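Local coordinates for uncharacterized conserved protein (Staphylococcus epidermidis, PDB 3FRM) that is of unknown function but carries two regions related to the GNAT acetyltransferase superfamily, so it may be an acyltransferase-like protein, at residues M47-M50 / N51-L54; L110-L113 / S114-R117; F139-P142 / F143-Y147. One frame throughout, in Å; residues are numbered along the deposited sequence.

Contacts 1, 2 and 3 follow one another along the chain, and none nests in or crosses another. Each is a local turn within one continuous stretch. From the N terminus, contact 1 ends the loop after strand 41-44 and starts helix 50-66. Contact 2 comes next, where the chain leaves helix 107-111 and heads for strand 120-123, an outermost strand of the mixed sheet. Contact 3 ends the loop after helix 129-136 and starts helix 145-158. Contacts 1 and 2 lie on opposite sides of the chain's centre, their own centres 48 Å apart. Contact 3 is about 31 Å from contact 1 and 32 Å from contact 2, centre to centre.

Contact 1 (M47-M50 / N51-L54)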
loop_
_atom_site.group_PDB
_atom_site.type_symbol
_atom_site.label_atom_id
_atom_site.label_comp_id
_atom_site.label_asym_id
_atom_site.label_seq_id
_atom_site.Cartn_x
_atom_site.Cartn_y
_atom_site.Cartn_z
HETATM N N MSE A 47 -12.679 -14.935 17.266
HETATM C CA MSE A 47 -11.357 -15.552 17.270
HETATM C C MSE A 47 -11.309 -16.973 17.762
HETATM O O MSE A 47 -11.576 -17.221 18.923
HETATM C CB MSE A 47 -10.418 -14.754 18.182
HETATM C CG MSE A 47 -9.666 -13.664 17.475
HETATM SE SE MSE A 47 -8.301 -14.302 16.168
HETATM C CE MSE A 47 -7.778 -12.460 15.685
ATOM N N PRO A 48 -10.920 -17.906 16.895
ATOM C CA PRO A 48 -10.696 -19.267 17.335
ATOM C C PRO A 48 -9.468 -19.331 18.246
ATOM O O PRO A 48 -8.549 -18.572 18.043
ATOM C CB PRO A 48 -10.412 -20.010 16.017
ATOM C CG PRO A 48 -9.840 -19.000 15.106
ATOM C CD PRO A 48 -10.588 -17.721 15.471
ATOM N N THR A 49 -9.434 -20.204 19.244
ATOM C CA THR A 49 -8.152 -20.553 19.820
ATOM C C THR A 49 -7.385 -21.357 18.771
ATOM O O THR A 49 -7.945 -21.858 17.765
ATOM C CB THR A 49 -8.280 -21.482 21.001
ATOM O OG1 THR A 49 -8.534 -22.815 20.528
ATOM C CG2 THR A 49 -9.374 -21.034 21.917
HETATM N N MSE A 50 -6.093 -21.490 19.034
HETATM C CA MSE A 50 -5.195 -22.272 18.238
HETATM C C MSE A 50 -5.757 -23.645 17.997
HETATM O O MSE A 50 -5.753 -24.083 16.865
HETATM C CB MSE A 50 -3.843 -22.340 18.911
HETATM C CG MSE A 50 -2.683 -22.435 17.955
HETATM SE SE MSE A 50 -1.867 -24.188 18.087
HETATM C CE MSE A 50 -0.586 -24.059 19.559
ATOM N N ASN A 51 -6.278 -24.299 19.036
ATOM C CA ASN A 51 -6.842 -25.671 18.933
ATOM C C ASN A 51 -8.092 -25.753 18.086
ATOM O O ASN A 51 -8.240 -26.672 17.320
ATOM C CB ASN A 51 -7.197 -26.212 20.317
ATOM C CG ASN A 51 -5.987 -26.385 21.201
ATOM O OD1 ASN A 51 -4.944 -26.842 20.742
ATOM N ND2 ASN A 51 -6.123 -26.051 22.503
ATOM N N GLN A 52 -8.994 -24.788 18.279
ATOM C CA GLN A 52 -10.147 -24.600 17.427
ATOM C C GLN A 52 -9.704 -24.493 15.979
ATOM O O GLN A 52 -10.224 -25.190 15.119
ATOM C CB GLN A 52 -10.843 -23.292 17.758
ATOM C CG GLN A 52 -12.194 -23.384 18.376
ATOM C CD GLN A 52 -13.184 -24.350 17.720
ATOM O OE1 GLN A 52 -14.230 -24.623 18.300
ATOM N NE2 GLN A 52 -12.881 -24.853 16.534
ATOM N N TRP A 53 -8.741 -23.609 15.724
ATOM C CA TRP A 53 -8.259 -23.373 14.368
ATOM C C TRP A 53 -7.771 -24.637 13.687
ATOM O O TRP A 53 -7.998 -24.807 12.482
ATOM C CB TRP A 53 -7.187 -22.235 14.290
ATOM C CG TRP A 53 -6.786 -21.919 12.849
ATOM C CD1 TRP A 53 -7.603 -21.398 11.870
ATOM C CD2 TRP A 53 -5.513 -22.154 12.216
ATOM N NE1 TRP A 53 -6.911 -21.285 10.685
ATOM C CE2 TRP A 53 -5.631 -21.732 10.871
ATOM C CE3 TRP A 53 -4.282 -22.643 12.664
ATOM C CZ2 TRP A 53 -4.574 -21.822 9.947
ATOM C CZ3 TRP A 53 -3.223 -22.716 11.759
ATOM C CH2 TRP A 53 -3.381 -22.293 10.395
ATOM N N LEU A 54 -7.128 -25.524 14.451
ATOM C CA LEU A 54 -6.641 -26.826 13.913
ATOM C C LEU A 54 -7.767 -27.731 13.445
ATOM O O LEU A 54 -7.696 -28.399 12.375
ATOM C CB LEU A 54 -5.830 -27.568 14.980
ATOM C CG LEU A 54 -4.311 -27.440 14.929
ATOM C CD1 LEU A 54 -3.810 -26.235 14.164
ATOM C CD2 LEU A 54 -3.714 -27.477 16.346
#
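The P48 ring packs beside the root of the W53 side chain, with P48 CG 4.3 Å from W53 CB. The indole of W53 itself leads away from this turn. There it meets the rings of F74 and F95 in edge-to-face packing and also touches L86 and K89 of helix 84-92. P48 CB also rests on Q52 CB at 3.7 Å. T49 is the N-cap of helix 50-66. Its OG1 sits between the backbone N and the carbonyl carbon (chi1 77°), where it faces the first turn. Q52 N donates to T49 OG1 at 3.0 Å, almost straight at 176°. The P48-W53 pair spans the residue before the cap and the fourth residue of the helix, so it forms a hydrophobic staple around this capping bond. This helix belongs to the N-terminal region, whose family is grouped with the acetyltransferases. Its regular bonding begins with W53 N to T49 O at 2.8 Å, followed by L54 N to M50 O at 3.1 Å. The selenomethionine M50 is bent along its length. M50 and L54 run next to each other in one direction, with M50 SE 4.2 Å from L54 CD2.

Contact 2 (L110-L113 / S114-R117)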
loop_
_atom_site.group_PDB
_atom_site.type_symbol
_atom_site.label_atom_id
_atom_site.label_comp_id
_atom_site.label_asym_id
_atom_site.label_seq_id
_atom_site.Cartn_x
_atom_site.Cartn_y
_atom_site.Cartn_z
ATOM N N LEU A 110 -16.833 12.093 -4.221
ATOM C CA LEU A 110 -16.434 11.514 -5.505
ATOM C C LEU A 110 -17.052 12.289 -6.685
ATOM O O LEU A 110 -16.459 12.357 -7.775
ATOM C CB LEU A 110 -16.885 10.054 -5.568
ATOM C CG LEU A 110 -16.000 8.832 -5.264
ATOM C CD1 LEU A 110 -14.676 9.066 -4.544
ATOM C CD2 LEU A 110 -16.811 7.767 -4.542
ATOM N N LYS A 111 -18.249 12.842 -6.500
ATOM C CA LYS A 111 -18.880 13.649 -7.551
ATOM C C LYS A 111 -17.948 14.821 -7.881
ATOM O O LYS A 111 -17.643 15.122 -9.029
ATOM C CB LYS A 111 -20.210 14.238 -7.047
ATOM C CG LYS A 111 -21.329 13.244 -6.802
ATOM C CD LYS A 111 -22.650 13.947 -6.373
ATOM C CE LYS A 111 -23.581 12.870 -5.785
ATOM N NZ LYS A 111 -24.948 13.384 -5.519
ATOM N N GLU A 112 -17.523 15.494 -6.823
ATOM C CA GLU A 112 -16.569 16.601 -6.879
ATOM C C GLU A 112 -15.310 16.301 -7.749
ATOM O O GLU A 112 -14.689 17.230 -8.254
ATOM C CB GLU A 112 -16.146 16.918 -5.437
ATOM C CG GLU A 112 -15.394 18.198 -5.279
ATOM C CD GLU A 112 -13.906 18.083 -5.653
ATOM O OE1 GLU A 112 -13.353 16.934 -5.676
ATOM O OE2 GLU A 112 -13.300 19.160 -5.911
ATOM N N LEU A 113 -14.915 15.033 -7.900
ATOM C CA LEU A 113 -13.656 14.724 -8.619
ATOM C C LEU A 113 -13.673 14.999 -10.122
ATOM O O LEU A 113 -12.614 15.053 -10.773
ATOM C CB LEU A 113 -13.272 13.280 -8.423
ATOM C CG LEU A 113 -12.246 12.889 -7.375
ATOM C CD1 LEU A 113 -11.972 13.938 -6.320
ATOM C CD2 LEU A 113 -12.677 11.584 -6.769
ATOM N N SER A 114 -14.880 15.139 -10.666
ATOM C CA SER A 114 -15.080 15.255 -12.121
ATOM C C SER A 114 -14.482 16.519 -12.680
ATOM O O SER A 114 -14.537 17.557 -12.043
ATOM C CB SER A 114 -16.560 15.201 -12.525
ATOM O OG SER A 114 -16.654 14.521 -13.778
ATOM N N ARG A 115 -13.893 16.404 -13.863
ATOM C CA ARG A 115 -13.278 17.537 -14.517
ATOM C C ARG A 115 -13.727 17.686 -15.986
ATOM O O ARG A 115 -13.201 18.532 -16.729
ATOM C CB ARG A 115 -11.758 17.442 -14.387
ATOM C CG ARG A 115 -11.071 18.568 -13.585
ATOM C CD ARG A 115 -11.872 19.178 -12.415
ATOM N NE ARG A 115 -11.047 19.253 -11.195
ATOM C CZ ARG A 115 -11.513 19.318 -9.939
ATOM N NH1 ARG A 115 -10.661 19.354 -8.909
ATOM N NH2 ARG A 115 -12.820 19.334 -9.697
ATOM N N LYS A 116 -14.727 16.894 -16.381
ATOM C CA LYS A 116 -15.264 16.881 -17.753
ATOM C C LYS A 116 -14.191 16.522 -18.763
ATOM O O LYS A 116 -14.199 17.024 -19.890
ATOM C CB LYS A 116 -15.954 18.215 -18.112
ATOM C CG LYS A 116 -17.199 18.498 -17.284
ATOM C CD LYS A 116 -18.440 17.863 -17.897
ATOM C CE LYS A 116 -19.118 18.833 -18.874
ATOM N NZ LYS A 116 -19.939 18.107 -19.910
ATOM N N ARG A 117 -13.264 15.661 -18.339
ATOM C CA ARG A 117 -12.277 15.107 -19.247
ATOM C C ARG A 117 -13.022 14.393 -20.374
ATOM O O ARG A 117 -14.196 14.065 -20.222
ATOM C CB ARG A 117 -11.345 14.170 -18.510
ATOM C CG ARG A 117 -10.489 14.864 -17.481
ATOM C CD ARG A 117 -10.157 13.895 -16.324
ATOM N NE ARG A 117 -9.468 14.561 -15.205
ATOM C CZ ARG A 117 -9.898 14.680 -13.938
ATOM N NH1 ARG A 117 -11.058 14.163 -13.514
ATOM N NH2 ARG A 117 -9.131 15.326 -13.076
#
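S114 N donates to K111 O at 3.2 Å, with an N-H...O angle of 170°. This bond closes a type I beta turn from K111 to S114, at the exit of helix 107-111. Just before it, L113 N reaches back to L110 O at 3.1 Å.

The turn leaves L113 O facing the arginines that follow. R117 NH1 donates to L113 O at 3.3 Å. The oxygen lies near the guanidinium plane, at its edge. R117 is extended from CG to NE, which lets it reach back over this distance. L113 O also stands over one face of the R115 guanidinium, away from its centre.

E112 and R115 form a long salt bridge, with E112 OE2 3.8 Å from R115 NH2. The E112 chain leaves with CG opposite the backbone N (chi1 -168°) and bends at the next bond, which brings the carboxylate round to R115. The two charged groups are nearly perpendicular, with planes 87° apart. R115 NH2 also makes a weak bond to S114 O at 3.4 Å.

E207 of helix 204-216 ties this loop to the fold. Its carboxylate bonds S114 OG and R115 N, and makes a weak, long ion pair with R117 NH1. A sulfate ion, probably from the crystallisation liquor, lies about 6 Å from the R117 side chain. The loop is at the surface and leads to strand 120-123.

R115 CB packs against the R117 side chain, 3.3 Å above the guanidinium plane and over its centre.

Contact 3 (F139-P142 / F143-Y147); sequences FARP and FGDSY
This is a surface turn that leads from the loop after helix 129-136 into helix 145-158. G144 N donates to R141 O at 3.1 Å and closes a type I beta turn from R141 to G144. G144 is the N-cap residue. Its backbone angles (phi 85°) leave no room for a CB beside the carbonyl O of F143, which suits a glycine.

A salt bridge spans the turn. R141 is extended from CG to NE and sends NH1 to D145 OD2 at 2.8 Å. The bond is bent (138°). It meets the oxygen on its anti side, out of the carboxylate plane. The guanidinium and carboxylate planes stand 85° apart. R141 NH2 bonds D137 O, so the same guanidinium joins the preceding loop to the first residue of the helix.

P142 CG lies over one face of the F143 ring, near its rim, and is 4.2 Å from F143 CE2. F143 CD2 sits 3.7 Å above the Y147 ring plane.

The far end of helix 145-158 runs into the sodium site of Y159, N160, D162 and I164. At its start, Y37 packs edge-to-face with F143, meets the Y147 ring, and offers its backbone N to Y147 OH. F143 also touches E252, just after strand 241-251.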
loop_
_atom_site.group_PDB
_atom_site.type_symbol
_atom_site.label_atom_id
_atom_site.label_comp_id
_atom_site.label_asym_id
_atom_site.label_seq_id
_atom_site.Cartn_x
_atom_site.Cartn_y
_atom_site.Cartn_z
ATOM N N PHE A 139 -4.214 -6.672 -15.817
ATOM C CA PHE A 139 -4.047 -6.634 -14.357
ATOM C C PHE A 139 -3.009 -7.607 -13.795
ATOM O O PHE A 139 -2.796 -8.706 -14.344
ATOM C CB PHE A 139 -5.358 -7.036 -13.687
ATOM C CG PHE A 139 -6.376 -5.954 -13.620
ATOM C CD1 PHE A 139 -6.468 -4.987 -14.632
ATOM C CD2 PHE A 139 -7.284 -5.926 -12.549
ATOM C CE1 PHE A 139 -7.431 -3.963 -14.561
ATOM C CE2 PHE A 139 -8.265 -4.944 -12.455
ATOM C CZ PHE A 139 -8.338 -3.951 -13.464
ATOM N N ALA A 140 -2.414 -7.255 -12.667
ATOM C CA ALA A 140 -1.517 -8.166 -11.950
ATOM C C ALA A 140 -2.153 -9.561 -11.883
ATOM O O ALA A 140 -3.381 -9.705 -11.792
ATOM C CB ALA A 140 -1.210 -7.632 -10.526
ATOM N N ARG A 141 -1.332 -10.604 -11.957
ATOM C CA ARG A 141 -1.872 -11.938 -11.822
ATOM C C ARG A 141 -1.178 -12.677 -10.687
ATOM O O ARG A 141 -0.247 -13.465 -10.925
ATOM C CB ARG A 141 -1.759 -12.675 -13.125
ATOM C CG ARG A 141 -2.551 -12.049 -14.226
ATOM C CD ARG A 141 -2.370 -12.834 -15.503
ATOM N NE ARG A 141 -2.977 -12.127 -16.611
ATOM C CZ ARG A 141 -3.047 -12.573 -17.865
ATOM N NH1 ARG A 141 -2.547 -13.810 -18.224
ATOM N NH2 ARG A 141 -3.618 -11.770 -18.782
ATOM N N PRO A 142 -1.631 -12.437 -9.440
ATOM C CA PRO A 142 -0.831 -12.998 -8.367
ATOM C C PRO A 142 -0.848 -14.510 -8.299
ATOM O O PRO A 142 0.024 -15.051 -7.643
ATOM C CB PRO A 142 -1.431 -12.381 -7.082
ATOM C CG PRO A 142 -2.726 -11.832 -7.482
ATOM C CD PRO A 142 -2.687 -11.539 -8.945
ATOM N N PHE A 143 -1.819 -15.170 -8.962
ATOM C CA PHE A 143 -1.965 -16.634 -8.886
ATOM C C PHE A 143 -1.732 -17.191 -10.262
ATOM O O PHE A 143 -2.126 -18.301 -10.569
ATOM C CB PHE A 143 -3.339 -17.076 -8.335
ATOM C CG PHE A 143 -3.746 -16.365 -7.047
ATOM C CD1 PHE A 143 -3.034 -16.556 -5.867
ATOM C CD2 PHE A 143 -4.844 -15.508 -7.030
ATOM C CE1 PHE A 143 -3.402 -15.883 -4.686
ATOM C CE2 PHE A 143 -5.235 -14.857 -5.866
ATOM C CZ PHE A 143 -4.512 -15.029 -4.691
ATOM N N GLY A 144 -1.096 -16.411 -11.109
ATOM C CA GLY A 144 -0.741 -16.947 -12.422
ATOM C C GLY A 144 -1.823 -16.860 -13.462
ATOM O O GLY A 144 -2.966 -16.509 -13.170
ATOM N N ASP A 145 -1.437 -17.198 -14.683
ATOM C CA ASP A 145 -2.208 -16.977 -15.905
ATOM C C ASP A 145 -3.506 -17.757 -15.976
ATOM O O ASP A 145 -4.585 -17.190 -16.254
ATOM C CB ASP A 145 -1.339 -17.332 -17.148
ATOM C CG ASP A 145 -0.131 -16.408 -17.285
ATOM O OD1 ASP A 145 1.000 -16.907 -17.491
ATOM O OD2 ASP A 145 -0.296 -15.158 -17.122
ATOM N N SER A 146 -3.373 -19.062 -15.777
ATOM C CA SER A 146 -4.495 -19.966 -15.829
ATOM C C SER A 146 -5.561 -19.651 -14.780
ATOM O O SER A 146 -6.761 -19.811 -15.045
ATOM C CB SER A 146 -3.981 -21.414 -15.721
ATOM O OG SER A 146 -4.900 -22.270 -15.104
ATOM N N TYR A 147 -5.140 -19.199 -13.607
ATOM C CA TYR A 147 -6.104 -18.686 -12.674
ATOM C C TYR A 147 -6.853 -17.430 -13.178
ATOM O O TYR A 147 -8.088 -17.360 -13.061
ATOM C CB TYR A 147 -5.400 -18.317 -11.393
ATOM C CG TYR A 147 -6.326 -17.987 -10.245
ATOM C CD1 TYR A 147 -6.504 -18.910 -9.233
ATOM C CD2 TYR A 147 -7.013 -16.744 -10.152
ATOM C CE1 TYR A 147 -7.324 -18.644 -8.146
ATOM C CE2 TYR A 147 -7.856 -16.485 -9.080
ATOM C CZ TYR A 147 -8.000 -17.447 -8.082
ATOM O OH TYR A 147 -8.784 -17.292 -6.975
#